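Local coordinates for envelopment polyprotein (Bovine Schmallenberg virus BH80/Germany/2011, PDB 7A56) that probably drives fusion of the viral and host membranes during entry as a class II fusion glycoprotein, captured here in its trimeric postfusion form, at residues Pro80-Leu85 / Ile397-Val402; Val106-Asn111 / Cys212-Val217; Ile233-Met238 / Ser331-Ile336; Val249-Ile254 / Asn314-Ala319; Glu371-Ala376 / Glu420-Ser425. All blocks are in the same frame, centred on the assembly; numbering follows the deposited sequence.

Interaction 1 (Pro80-Leu85 / Ile397-Val402). With PO4 (phosphate ion), chain J.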
# COMPACT_ATOMS: atom_id res chain seq x y z
N PRO A 80 -14.51 -16.23 6.54
CA PRO A 80 -13.79 -14.97 6.24
C PRO A 80 -14.27 -13.83 7.10
O PRO A 80 -15.47 -13.68 7.32
CB PRO A 80 -14.13 -14.71 4.76
CG PRO A 80 -14.34 -16.15 4.21
CD PRO A 80 -15.08 -16.87 5.33
N ALA A 81 -13.32 -12.96 7.51
CA ALA A 81 -13.70 -11.76 8.27
C ALA A 81 -14.22 -10.76 7.25
O ALA A 81 -13.49 -9.87 6.81
CB ALA A 81 -12.52 -11.21 9.07
N ILE A 82 -15.49 -10.93 6.85
CA ILE A 82 -16.13 -10.11 5.82
C ILE A 82 -17.40 -9.52 6.40
O ILE A 82 -18.21 -10.23 6.98
CB ILE A 82 -16.43 -10.92 4.53
CG1 ILE A 82 -15.12 -11.20 3.81
CG2 ILE A 82 -17.43 -10.15 3.60
CD1 ILE A 82 -15.23 -12.15 2.58
N ASN A 83 -17.58 -8.21 6.25
CA ASN A 83 -18.75 -7.54 6.83
C ASN A 83 -20.09 -8.13 6.36
O ASN A 83 -20.40 -8.14 5.17
CB ASN A 83 -18.66 -6.05 6.48
CG ASN A 83 -19.73 -5.24 7.17
OD1 ASN A 83 -19.65 -4.95 8.35
ND2 ASN A 83 -20.74 -4.90 6.42
N GLY A 84 -20.94 -8.54 7.32
CA GLY A 84 -22.25 -9.09 7.05
C GLY A 84 -22.29 -10.60 6.86
O GLY A 84 -23.38 -11.17 6.82
N LEU A 85 -21.17 -11.26 6.66
CA LEU A 85 -21.20 -12.69 6.29
C LEU A 85 -21.51 -13.57 7.49
O LEU A 85 -21.07 -13.29 8.61
CB LEU A 85 -19.84 -13.09 5.71
CG LEU A 85 -19.73 -14.46 4.99
CD1 LEU A 85 -20.57 -14.49 3.76
CD2 LEU A 85 -18.23 -14.63 4.60
N ILE A 397 -15.46 -2.16 -6.37
CA ILE A 397 -15.61 -3.12 -5.29
C ILE A 397 -15.88 -4.46 -5.94
O ILE A 397 -16.50 -4.53 -7.02
CB ILE A 397 -16.77 -2.80 -4.29
CG1 ILE A 397 -18.11 -2.68 -5.05
CG2 ILE A 397 -16.39 -1.56 -3.44
CD1 ILE A 397 -19.31 -2.41 -4.18
N LYS A 398 -15.48 -5.54 -5.25
CA LYS A 398 -15.82 -6.90 -5.72
C LYS A 398 -16.95 -7.54 -4.93
O LYS A 398 -17.65 -8.38 -5.46
CB LYS A 398 -14.58 -7.83 -5.65
CG LYS A 398 -13.37 -7.36 -6.44
CD LYS A 398 -13.73 -7.28 -7.95
CE LYS A 398 -14.16 -8.64 -8.55
NZ LYS A 398 -14.44 -8.52 -10.05
N ILE A 399 -17.20 -7.08 -3.71
CA ILE A 399 -18.29 -7.63 -2.90
C ILE A 399 -18.96 -6.45 -2.24
O ILE A 399 -18.32 -5.41 -1.97
CB ILE A 399 -17.77 -8.66 -1.86
CG1 ILE A 399 -16.90 -7.96 -0.85
CG2 ILE A 399 -16.92 -9.72 -2.51
CD1 ILE A 399 -16.72 -8.78 0.41
N ILE A 400 -20.26 -6.58 -2.00
CA ILE A 400 -21.05 -5.52 -1.39
C ILE A 400 -21.88 -6.11 -0.25
O ILE A 400 -22.49 -7.18 -0.39
CB ILE A 400 -21.95 -4.83 -2.44
CG1 ILE A 400 -22.53 -3.49 -1.91
CG2 ILE A 400 -23.02 -5.82 -2.96
CD1 ILE A 400 -23.27 -2.67 -2.99
N ALA A 401 -21.91 -5.41 0.89
CA ALA A 401 -22.74 -5.88 1.99
C ALA A 401 -24.18 -5.47 1.74
O ALA A 401 -24.45 -4.34 1.35
CB ALA A 401 -22.27 -5.29 3.32
N VAL A 402 -25.11 -6.39 1.95
CA VAL A 402 -26.53 -6.12 1.77
C VAL A 402 -27.21 -6.18 3.13
O VAL A 402 -26.79 -6.91 4.05
CB VAL A 402 -27.22 -7.08 0.77
CG1 VAL A 402 -26.52 -6.98 -0.63
CG2 VAL A 402 -27.24 -8.54 1.25
P PO4 J . -15.07 -11.13 -12.52
O1 PO4 J . -13.80 -10.97 -13.31
O2 PO4 J . -16.15 -10.24 -13.12
O3 PO4 J . -14.88 -10.78 -11.06
O4 PO4 J . -15.49 -12.58 -12.57
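I82 and I399 meet through methyl groups and join the loop after strand 70-80 to strand 399-402. From CB of I82, the side chain splits into two branches. One is the CG2 methyl. It lies opposite the backbone N across the CA-CB bond, because CG1 takes the place beside that N (chi1 -72°). I82 CG2 touches I399 CD1 at 3.5 Å. The other branch starts with CG1, which packs on S332. At its tip, I82 CD1 is still 4.3 Å from I399 CD1. The two isoleucine side chains cross at a slant.

The second point of touch is polar on one side only. N83 ND2 rests against A401 CB at 3.5 Å. N83 OD1 is occupied elsewhere, accepting from the backbone N of V109. This fixes which end of the amide faces A401. I82 to L85 form a type II turn closed by L85 N to I82 O, 3.2 Å. G84 sits at the turn position whose backbone angles call for glycine.

K398 takes no part in this packing. Its chain bends twice, and NZ makes a short hydrogen bond of 2.5 Å to O3 of the phosphate ion, probably from the crystallisation liquor. K390 of the same chain and Q197 of the second subunit also bind the ion, and that Q197 bonds to K398 NZ as well.

The second subunit adds V217 against I82 and L218 against I399. Within the chain, S386 of strand 385-391, the sheet partner of strand 399-402, touches both isoleucines.

Interaction 2 (Val106-Asn111 / Cys212-Val217)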
# COMPACT_ATOMS: atom_id res chain seq x y z
N VAL A 106 -20.45 -12.42 11.19
CA VAL A 106 -19.44 -11.33 11.22
C VAL A 106 -20.23 -10.01 11.11
O VAL A 106 -20.60 -9.55 10.03
CB VAL A 106 -18.39 -11.50 10.14
CG1 VAL A 106 -17.24 -10.41 10.26
CG2 VAL A 106 -17.78 -12.90 10.20
N ARG A 107 -20.54 -9.43 12.26
CA ARG A 107 -21.50 -8.35 12.26
C ARG A 107 -20.90 -7.05 11.72
O ARG A 107 -21.61 -6.28 11.08
CB ARG A 107 -22.05 -8.12 13.66
CG ARG A 107 -23.08 -6.97 13.68
CD ARG A 107 -23.99 -7.01 14.86
NE ARG A 107 -24.71 -5.75 14.98
CZ ARG A 107 -25.83 -5.41 14.33
NH1 ARG A 107 -26.42 -6.26 13.47
NH2 ARG A 107 -26.35 -4.20 14.58
N ARG A 108 -19.63 -6.80 11.96
CA ARG A 108 -19.04 -5.57 11.41
C ARG A 108 -17.59 -5.81 11.03
O ARG A 108 -16.84 -6.46 11.76
CB ARG A 108 -19.19 -4.42 12.40
CG ARG A 108 -18.50 -3.09 11.92
CD ARG A 108 -18.78 -1.97 12.97
NE ARG A 108 -18.03 -2.24 14.21
CZ ARG A 108 -18.59 -2.56 15.38
NH1 ARG A 108 -19.90 -2.64 15.50
NH2 ARG A 108 -17.80 -2.79 16.44
N VAL A 109 -17.21 -5.34 9.84
CA VAL A 109 -15.81 -5.25 9.46
C VAL A 109 -15.64 -3.89 8.79
O VAL A 109 -16.28 -3.62 7.77
CB VAL A 109 -15.36 -6.32 8.46
CG1 VAL A 109 -13.93 -6.01 8.07
CG2 VAL A 109 -15.45 -7.79 9.07
N ILE A 110 -14.79 -3.04 9.35
CA ILE A 110 -14.40 -1.79 8.65
C ILE A 110 -12.95 -1.46 9.00
O ILE A 110 -12.43 -1.90 10.03
CB ILE A 110 -15.25 -0.58 9.04
CG1 ILE A 110 -15.08 -0.33 10.51
CG2 ILE A 110 -16.71 -0.77 8.67
CD1 ILE A 110 -15.36 1.09 10.84
N ASN A 111 -12.28 -0.69 8.13
CA ASN A 111 -11.00 -0.15 8.52
C ASN A 111 -11.22 1.34 8.84
O ASN A 111 -12.17 1.96 8.36
CB ASN A 111 -9.91 -0.34 7.43
CG ASN A 111 -9.27 -1.75 7.44
OD1 ASN A 111 -9.24 -2.42 8.46
ND2 ASN A 111 -8.72 -2.16 6.31
N CYS A 212 -22.57 -10.86 21.04
CA CYS A 212 -21.60 -10.24 20.17
C CYS A 212 -20.40 -9.69 20.93
O CYS A 212 -20.51 -9.35 22.10
CB CYS A 212 -22.22 -9.06 19.39
SG CYS A 212 -23.64 -9.58 18.43
N SER A 213 -19.28 -9.59 20.25
CA SER A 213 -18.12 -8.94 20.85
C SER A 213 -17.16 -8.47 19.77
O SER A 213 -17.03 -9.12 18.71
CB SER A 213 -17.40 -9.94 21.80
OG SER A 213 -16.23 -9.34 22.31
N THR A 214 -16.47 -7.35 20.03
CA THR A 214 -15.36 -7.01 19.15
C THR A 214 -14.30 -8.09 19.36
O THR A 214 -14.25 -8.73 20.42
CB THR A 214 -14.81 -5.59 19.42
OG1 THR A 214 -14.55 -5.44 20.80
CG2 THR A 214 -15.84 -4.57 19.12
N VAL A 215 -13.51 -8.35 18.33
CA VAL A 215 -12.44 -9.34 18.41
C VAL A 215 -11.20 -8.71 17.78
O VAL A 215 -11.28 -8.12 16.70
CB VAL A 215 -12.84 -10.66 17.71
CG1 VAL A 215 -13.07 -10.48 16.22
CG2 VAL A 215 -11.81 -11.78 17.98
N ASP A 216 -10.07 -8.81 18.46
CA ASP A 216 -8.82 -8.40 17.84
C ASP A 216 -7.77 -9.48 18.04
O ASP A 216 -7.95 -10.43 18.81
CB ASP A 216 -8.33 -7.04 18.34
CG ASP A 216 -8.17 -6.98 19.80
OD1 ASP A 216 -7.46 -7.85 20.36
OD2 ASP A 216 -8.76 -6.04 20.39
N VAL A 217 -6.67 -9.32 17.29
CA VAL A 217 -5.76 -10.44 17.02
C VAL A 217 -5.03 -10.92 18.28
O VAL A 217 -4.72 -12.11 18.40
CB VAL A 217 -4.78 -10.03 15.89
CG1 VAL A 217 -3.86 -8.90 16.34
CG2 VAL A 217 -3.86 -11.23 15.41
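R108 and T214 run alongside each other, their tips headed in one direction. The T214 CG2 methyl comes to the edge of the R108 guanidinium, near its plane, at 3.8 Å from NH2. It does not cover the flat face. R108 leaves the strand extended and then bends at chi3 (70°), which turns the guanidinium along the threonine.

R107 is the other arginine of the contact. Its chain is stretched as far as NE, and the CD methylene lies 4.4 Å from C212 SG. That sulfur is tied to C203 in a disulfide. R107 and R108 both face E201, forming a classic beta bulge in strand 98-134. The bulge puts two successive arginines on the same side of the sheet. Strand 197-206 pairs with both strand 98-134 and strand 209-214. The CA atoms of R107 and C212 are therefore 8.1 Å apart.

The polar ends look to the strand between. R108 makes salt bridges to D199 and E201, while R107 has a long, weak ion pair with E201. Segment 212-217 offers a methyl and a sulfur, met by a guanidinium edge and a methylene. No polar bond forms across. The two carboxylates probably offset the arginine charge and hold R108 in place.

Interaction 3 (Ile233-Met238 / Ser331-Ile336)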
# COMPACT_ATOMS: atom_id res chain seq x y z
N ILE A 233 -3.55 -9.82 9.14
CA ILE A 233 -2.26 -9.27 8.79
C ILE A 233 -2.45 -7.75 8.80
O ILE A 233 -3.54 -7.25 8.53
CB ILE A 233 -1.80 -9.79 7.40
CG1 ILE A 233 -1.52 -11.31 7.43
CG2 ILE A 233 -0.52 -9.09 6.83
CD1 ILE A 233 -1.35 -11.90 6.08
N GLN A 234 -1.42 -7.04 9.22
CA GLN A 234 -1.51 -5.58 9.22
C GLN A 234 -1.82 -5.07 7.81
O GLN A 234 -1.19 -5.51 6.84
CB GLN A 234 -0.20 -5.01 9.69
CG GLN A 234 -0.25 -3.48 9.85
CD GLN A 234 1.00 -3.00 10.62
OE1 GLN A 234 0.98 -2.01 11.33
NE2 GLN A 234 2.06 -3.74 10.51
N MET A 235 -2.81 -4.17 7.69
CA MET A 235 -3.20 -3.63 6.38
C MET A 235 -2.74 -2.20 6.26
O MET A 235 -2.50 -1.52 7.26
CB MET A 235 -4.74 -3.66 6.14
CG MET A 235 -5.25 -5.15 6.32
SD MET A 235 -7.02 -5.32 6.03
CE MET A 235 -7.30 -4.89 4.32
N ASP A 236 -2.63 -1.77 5.03
CA ASP A 236 -2.21 -0.40 4.73
C ASP A 236 -3.05 0.03 3.51
O ASP A 236 -2.62 0.13 2.38
CB ASP A 236 -0.70 -0.37 4.50
CG ASP A 236 -0.21 1.04 4.21
OD1 ASP A 236 -0.92 1.97 4.66
OD2 ASP A 236 0.85 1.22 3.54
N SER A 237 -4.33 0.26 3.75
CA SER A 237 -5.38 0.40 2.75
C SER A 237 -5.83 1.86 2.63
O SER A 237 -6.32 2.26 1.57
CB SER A 237 -6.60 -0.51 3.09
OG SER A 237 -7.32 -0.17 4.37
N MET A 238 -5.59 2.65 3.62
CA MET A 238 -6.24 3.96 3.64
C MET A 238 -5.28 5.07 3.19
O MET A 238 -4.09 4.99 3.45
CB MET A 238 -6.74 4.25 5.05
CG MET A 238 -7.95 3.17 5.46
SD MET A 238 -8.64 3.72 6.94
CE MET A 238 -9.64 5.20 6.52
N SER A 331 -13.07 -5.66 1.69
CA SER A 331 -13.60 -7.00 1.55
C SER A 331 -13.11 -7.82 2.78
O SER A 331 -13.40 -7.45 3.91
CB SER A 331 -13.19 -7.55 0.19
OG SER A 331 -11.80 -7.38 -0.10
N SER A 332 -12.32 -8.87 2.60
CA SER A 332 -11.85 -9.66 3.76
C SER A 332 -10.74 -8.95 4.53
O SER A 332 -9.80 -8.45 3.92
CB SER A 332 -11.30 -11.01 3.32
OG SER A 332 -10.99 -11.78 4.48
N VAL A 333 -10.79 -8.98 5.86
CA VAL A 333 -9.61 -8.55 6.66
C VAL A 333 -8.94 -9.73 7.37
O VAL A 333 -8.06 -9.52 8.22
CB VAL A 333 -9.97 -7.45 7.68
CG1 VAL A 333 -10.56 -6.20 6.96
CG2 VAL A 333 -11.01 -7.99 8.66
N GLY A 334 -9.34 -10.96 7.06
CA GLY A 334 -8.69 -12.05 7.72
C GLY A 334 -9.63 -13.25 7.80
O GLY A 334 -10.54 -13.39 6.98
N THR A 335 -9.39 -14.09 8.80
CA THR A 335 -10.19 -15.32 9.01
C THR A 335 -10.64 -15.40 10.47
O THR A 335 -9.82 -15.24 11.40
CB THR A 335 -9.35 -16.56 8.69
OG1 THR A 335 -8.83 -16.53 7.36
CG2 THR A 335 -10.19 -17.91 8.95
N ILE A 336 -11.92 -15.68 10.69
CA ILE A 336 -12.44 -16.01 12.01
C ILE A 336 -12.47 -17.53 12.17
O ILE A 336 -13.20 -18.23 11.44
CB ILE A 336 -13.85 -15.41 12.25
CG1 ILE A 336 -13.91 -13.88 11.97
CG2 ILE A 336 -14.37 -15.72 13.72
CD1 ILE A 336 -12.97 -13.08 12.78
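M235 and V333 make the apolar part of this contact. M235 SD lies 3.8 Å from V333 CG1 and 4.0 Å from V333 CB. The methionine chain runs nearly perpendicular to the valine. V333 CG2 is turned off from the sulfur. A bend at chi3 (63°) carries the methionine CE on towards the backbone, where it stands 4.4 Å from S332 O. V109 packs on the same valine.

Hydrogen bonds shape the 331-336 side. S332 OG accepts from G334 N at 3.2 Å with an N-H...O angle of 158°, which makes an ST turn. G334 has backbone angles that call for glycine. No hydrogen bond runs between the two segments. V333 O is instead bound by the hydroxyl of T232, just before 233-238.

Contacts between subunits complete the site. S332 OG also bonds to the backbone O of T232 of the second subunit. I233 of that subunit packs on both I233 and M235.

The chemistry is therefore divided. No directional bond joins M235 to V333, which meet through sulfur and methyl alone. The serine hydroxyl is the polar element, and this one group takes part in both the turn and the subunit interface.

Interaction 4 (Val249-Ile254 / Asn314-Ala319)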
# COMPACT_ATOMS: atom_id res chain seq x y z
N VAL A 249 -15.22 12.01 -0.29
CA VAL A 249 -13.78 11.86 -0.11
C VAL A 249 -13.15 11.62 -1.47
O VAL A 249 -13.54 10.69 -2.18
CB VAL A 249 -13.44 10.73 0.89
CG1 VAL A 249 -11.93 10.71 1.17
CG2 VAL A 249 -14.16 10.97 2.19
N TYR A 250 -12.15 12.45 -1.84
CA TYR A 250 -11.38 12.41 -3.07
C TYR A 250 -9.92 12.08 -2.79
O TYR A 250 -9.33 12.51 -1.79
CB TYR A 250 -11.41 13.77 -3.82
CG TYR A 250 -12.79 14.13 -4.19
CD1 TYR A 250 -13.64 14.69 -3.23
CD2 TYR A 250 -13.29 13.87 -5.45
CE1 TYR A 250 -14.93 14.98 -3.53
CE2 TYR A 250 -14.60 14.19 -5.76
CZ TYR A 250 -15.40 14.75 -4.79
OH TYR A 250 -16.69 15.06 -5.05
N VAL A 251 -9.34 11.34 -3.70
CA VAL A 251 -7.97 10.91 -3.54
C VAL A 251 -7.24 11.13 -4.85
O VAL A 251 -7.84 11.09 -5.93
CB VAL A 251 -7.87 9.40 -3.14
CG1 VAL A 251 -8.51 9.13 -1.72
CG2 VAL A 251 -8.59 8.58 -4.20
N GLY A 252 -5.93 11.29 -4.74
CA GLY A 252 -5.09 11.50 -5.94
C GLY A 252 -3.90 12.42 -5.65
O GLY A 252 -3.42 12.46 -4.53
N ASP A 253 -3.49 13.15 -6.70
CA ASP A 253 -2.40 14.14 -6.74
C ASP A 253 -2.57 15.35 -5.84
O ASP A 253 -3.05 16.38 -6.33
CB ASP A 253 -2.26 14.68 -8.18
CG ASP A 253 -1.11 14.03 -8.93
OD1 ASP A 253 -0.55 13.12 -8.27
OD2 ASP A 253 -0.76 14.42 -10.11
N ILE A 254 -2.36 15.23 -4.50
CA ILE A 254 -2.76 16.30 -3.56
C ILE A 254 -1.55 16.71 -2.73
O ILE A 254 -0.90 15.87 -2.11
CB ILE A 254 -3.91 15.90 -2.62
CG1 ILE A 254 -5.21 15.50 -3.37
CG2 ILE A 254 -4.19 17.05 -1.62
CD1 ILE A 254 -6.24 14.66 -2.40
N ASN A 314 -15.65 6.01 -3.31
CA ASN A 314 -16.89 5.63 -2.65
C ASN A 314 -16.68 4.66 -1.50
O ASN A 314 -17.59 4.53 -0.68
CB ASN A 314 -17.87 5.00 -3.62
CG ASN A 314 -18.63 6.03 -4.37
OD1 ASN A 314 -18.51 6.14 -5.59
ND2 ASN A 314 -19.38 6.84 -3.64
N THR A 315 -15.51 4.03 -1.37
CA THR A 315 -15.31 3.15 -0.22
C THR A 315 -15.02 3.94 1.04
O THR A 315 -15.09 3.38 2.14
CB THR A 315 -14.18 2.16 -0.47
OG1 THR A 315 -12.91 2.83 -0.48
CG2 THR A 315 -14.43 1.37 -1.81
N LEU A 316 -14.71 5.25 0.93
CA LEU A 316 -14.38 6.05 2.10
C LEU A 316 -15.59 6.89 2.50
O LEU A 316 -16.25 7.49 1.65
CB LEU A 316 -13.20 7.02 1.83
CG LEU A 316 -11.89 6.33 1.40
CD1 LEU A 316 -10.82 7.27 0.86
CD2 LEU A 316 -11.29 5.52 2.55
N THR A 317 -15.81 7.00 3.80
CA THR A 317 -16.88 7.84 4.32
C THR A 317 -16.36 8.56 5.54
O THR A 317 -15.50 8.06 6.27
CB THR A 317 -18.16 7.04 4.73
OG1 THR A 317 -17.83 6.11 5.78
CG2 THR A 317 -18.75 6.27 3.56
N ILE A 318 -16.87 9.75 5.75
CA ILE A 318 -16.50 10.54 6.92
C ILE A 318 -17.41 10.14 8.07
O ILE A 318 -18.63 10.30 7.99
CB ILE A 318 -16.58 12.05 6.61
CG1 ILE A 318 -15.59 12.34 5.52
CG2 ILE A 318 -16.30 12.80 7.86
CD1 ILE A 318 -15.86 13.64 4.72
N ALA A 319 -16.81 9.63 9.15
CA ALA A 319 -17.50 9.31 10.40
C ALA A 319 -17.46 10.45 11.42
O ALA A 319 -18.45 10.68 12.12
CB ALA A 319 -16.89 8.04 11.00
O HOH W 1 -16.49 9.37 -0.81
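V249 and L316 form the tight part of this contact. V249 CG1 lies 3.6 Å from L316 CD1, and the two CB atoms, V249 CB and L316 CB, are 3.8 Å apart. The two side chains are set roughly square to each other. L316 CG stands opposite its own carbonyl carbon (chi1 -59°), and CD1 reaches on to V251. There V251 CG1 and L316 CD1 meet tip to tip at 3.9 Å. One leucine methyl thus touches both valines. V249 and L316 are buried: I242 lies on V249, and V326 and P239 lie on L316.

The other side is looser. V249 CG2 has I318 CG1 at 3.9 Å, an oblique meeting at the edge of the contact, where I318 is partly exposed. No direct backbone hydrogen bond joins the two segments. A water takes that role. It accepts from V249 N at 3.0 Å and donates to L316 O at 3.1 Å, so both polar groups are satisfied.

The axes of strands 249-251 and 316-318 come within 7.7 Å at 135°, too far apart and too oblique to pair. Strand 248-251 makes a hairpin with 241-245 and also pairs with 311-312, while 316-318 pairs with 325-328. The water and the apolar cluster thus join the 241-245/248-251 hairpin to the 316-318/325-328 pair. This fits the elongated, strand-rich build of class II fusion proteins.

Interaction 5 (Glu371-Ala376 / Glu420-Ser425)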
# COMPACT_ATOMS: atom_id res chain seq x y z
N GLU A 371 -15.86 10.90 -11.81
CA GLU A 371 -16.86 10.06 -11.16
C GLU A 371 -17.19 8.82 -11.97
O GLU A 371 -18.02 8.01 -11.53
CB GLU A 371 -18.14 10.85 -10.87
CG GLU A 371 -17.94 12.07 -9.99
CD GLU A 371 -18.67 11.97 -8.66
OE1 GLU A 371 -18.44 12.86 -7.80
OE2 GLU A 371 -19.46 11.01 -8.47
N GLY A 372 -16.57 8.66 -13.14
CA GLY A 372 -16.85 7.53 -13.99
C GLY A 372 -18.32 7.49 -14.31
O GLY A 372 -18.93 8.50 -14.66
N MET A 373 -18.90 6.31 -14.15
CA MET A 373 -20.31 6.08 -14.34
C MET A 373 -20.89 5.79 -12.96
O MET A 373 -20.55 4.78 -12.36
CB MET A 373 -20.48 4.91 -15.31
CG MET A 373 -21.90 4.51 -15.60
SD MET A 373 -22.85 5.83 -16.32
CE MET A 373 -22.14 6.03 -17.97
N ALA A 374 -21.71 6.69 -12.43
CA ALA A 374 -22.23 6.52 -11.07
C ALA A 374 -23.59 5.85 -11.14
O ALA A 374 -24.46 6.29 -11.90
CB ALA A 374 -22.33 7.88 -10.37
N CYS A 375 -23.78 4.77 -10.37
CA CYS A 375 -25.06 4.06 -10.37
C CYS A 375 -25.66 4.06 -8.97
O CYS A 375 -24.98 3.71 -8.00
CB CYS A 375 -24.91 2.61 -10.85
SG CYS A 375 -24.39 2.43 -12.60
N ALA A 376 -26.93 4.46 -8.88
CA ALA A 376 -27.76 4.24 -7.70
C ALA A 376 -28.59 2.97 -7.89
O ALA A 376 -29.33 2.85 -8.88
CB ALA A 376 -28.68 5.44 -7.44
N GLU A 420 -23.51 1.09 -24.23
CA GLU A 420 -24.85 1.61 -24.39
C GLU A 420 -25.83 1.07 -23.36
O GLU A 420 -26.90 1.66 -23.19
CB GLU A 420 -25.40 1.30 -25.80
CG GLU A 420 -25.10 -0.10 -26.34
CD GLU A 420 -25.14 -0.16 -27.87
OE1 GLU A 420 -25.99 0.54 -28.49
OE2 GLU A 420 -24.31 -0.90 -28.45
N THR A 421 -25.49 -0.01 -22.67
CA THR A 421 -26.29 -0.51 -21.57
C THR A 421 -25.33 -0.90 -20.46
O THR A 421 -24.34 -1.59 -20.71
CB THR A 421 -27.14 -1.72 -21.97
OG1 THR A 421 -27.91 -1.42 -23.14
CG2 THR A 421 -28.08 -2.10 -20.84
N VAL A 422 -25.61 -0.45 -19.25
CA VAL A 422 -24.88 -0.89 -18.07
C VAL A 422 -25.64 -2.05 -17.46
O VAL A 422 -26.84 -1.94 -17.19
CB VAL A 422 -24.72 0.25 -17.05
CG1 VAL A 422 -24.15 -0.31 -15.78
CG2 VAL A 422 -23.85 1.37 -17.62
N SER A 423 -24.95 -3.18 -17.29
CA SER A 423 -25.46 -4.36 -16.59
C SER A 423 -24.76 -4.51 -15.25
O SER A 423 -23.55 -4.26 -15.15
CB SER A 423 -25.23 -5.62 -17.42
OG SER A 423 -26.05 -6.67 -16.91
N VAL A 424 -25.50 -4.94 -14.22
CA VAL A 424 -24.95 -5.13 -12.89
C VAL A 424 -25.65 -6.34 -12.27
O VAL A 424 -26.87 -6.49 -12.39
CB VAL A 424 -25.11 -3.90 -11.97
CG1 VAL A 424 -24.67 -4.25 -10.55
CG2 VAL A 424 -24.33 -2.67 -12.51
N SER A 425 -24.87 -7.18 -11.59
CA SER A 425 -25.44 -8.29 -10.84
C SER A 425 -24.96 -8.18 -9.41
O SER A 425 -23.82 -7.76 -9.15
CB SER A 425 -25.06 -9.66 -11.48
OG SER A 425 -23.73 -10.07 -11.17
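Strands 373-376 and 422-425 face each other without backbone pairing, the nearest CA atoms being those of M373 and V422 at 9.1 Å. V422 is the residue that spans this distance. Its CB points at the other strand and its two methyls part to separate partners. V422 CG2 meets M373 CG at 4.2 Å. V422 CG1 meets C375 SG, also at 4.2 Å. M373 holds CG opposite its backbone N (chi1 179°), which places this methylene towards V422, and the chain then bends at chi2 and chi3.

The two strands belong to different four-stranded antiparallel sheets. One contains 356-365, 373-381, 408-414 and 394-395. The other contains 399-402, 385-391, 422-426 and 429-433. Side chains facing inward from the two sheets pack together, as in a beta sandwich, consistent with the immunoglobulin-like domain III of class II fusion proteins.

C375 is bonded to C363 in a disulfide, which links neighbouring strands 356-365 and 373-381 within one sheet. L413 and C415 also touch both M373 and V422. Next to V422, the N392 side chain accepts from S423 N through OD1 and binds T421 O through ND2. This holds the backbone on either side of the valine.

How the interactions relate
Interactions 1, 2 and 3 cluster, with centres 11 to 13 Å apart. Backbone bonds join 80-85 to both 106-111 and 331-336, and N111 bonds to S237 between interactions 2 and 3. Interaction 4 lies 19 Å from interaction 3, further along the elongated strand-rich body. Interaction 5 is 20 Å from both interactions 1 and 4, within the C-terminal beta sandwich. Along the chain, interaction 1 encloses interactions 2, 3 and 4, interaction 4 lies within interaction 3, and interaction 5 crosses interaction 1. Strand 399-402 shares a sheet with 422-426 and touches loop 80-85, so interaction 1 docks the sandwich on the body. Interactions 1 to 4 all touch another subunit, consistent with a folded-back postfusion trimer.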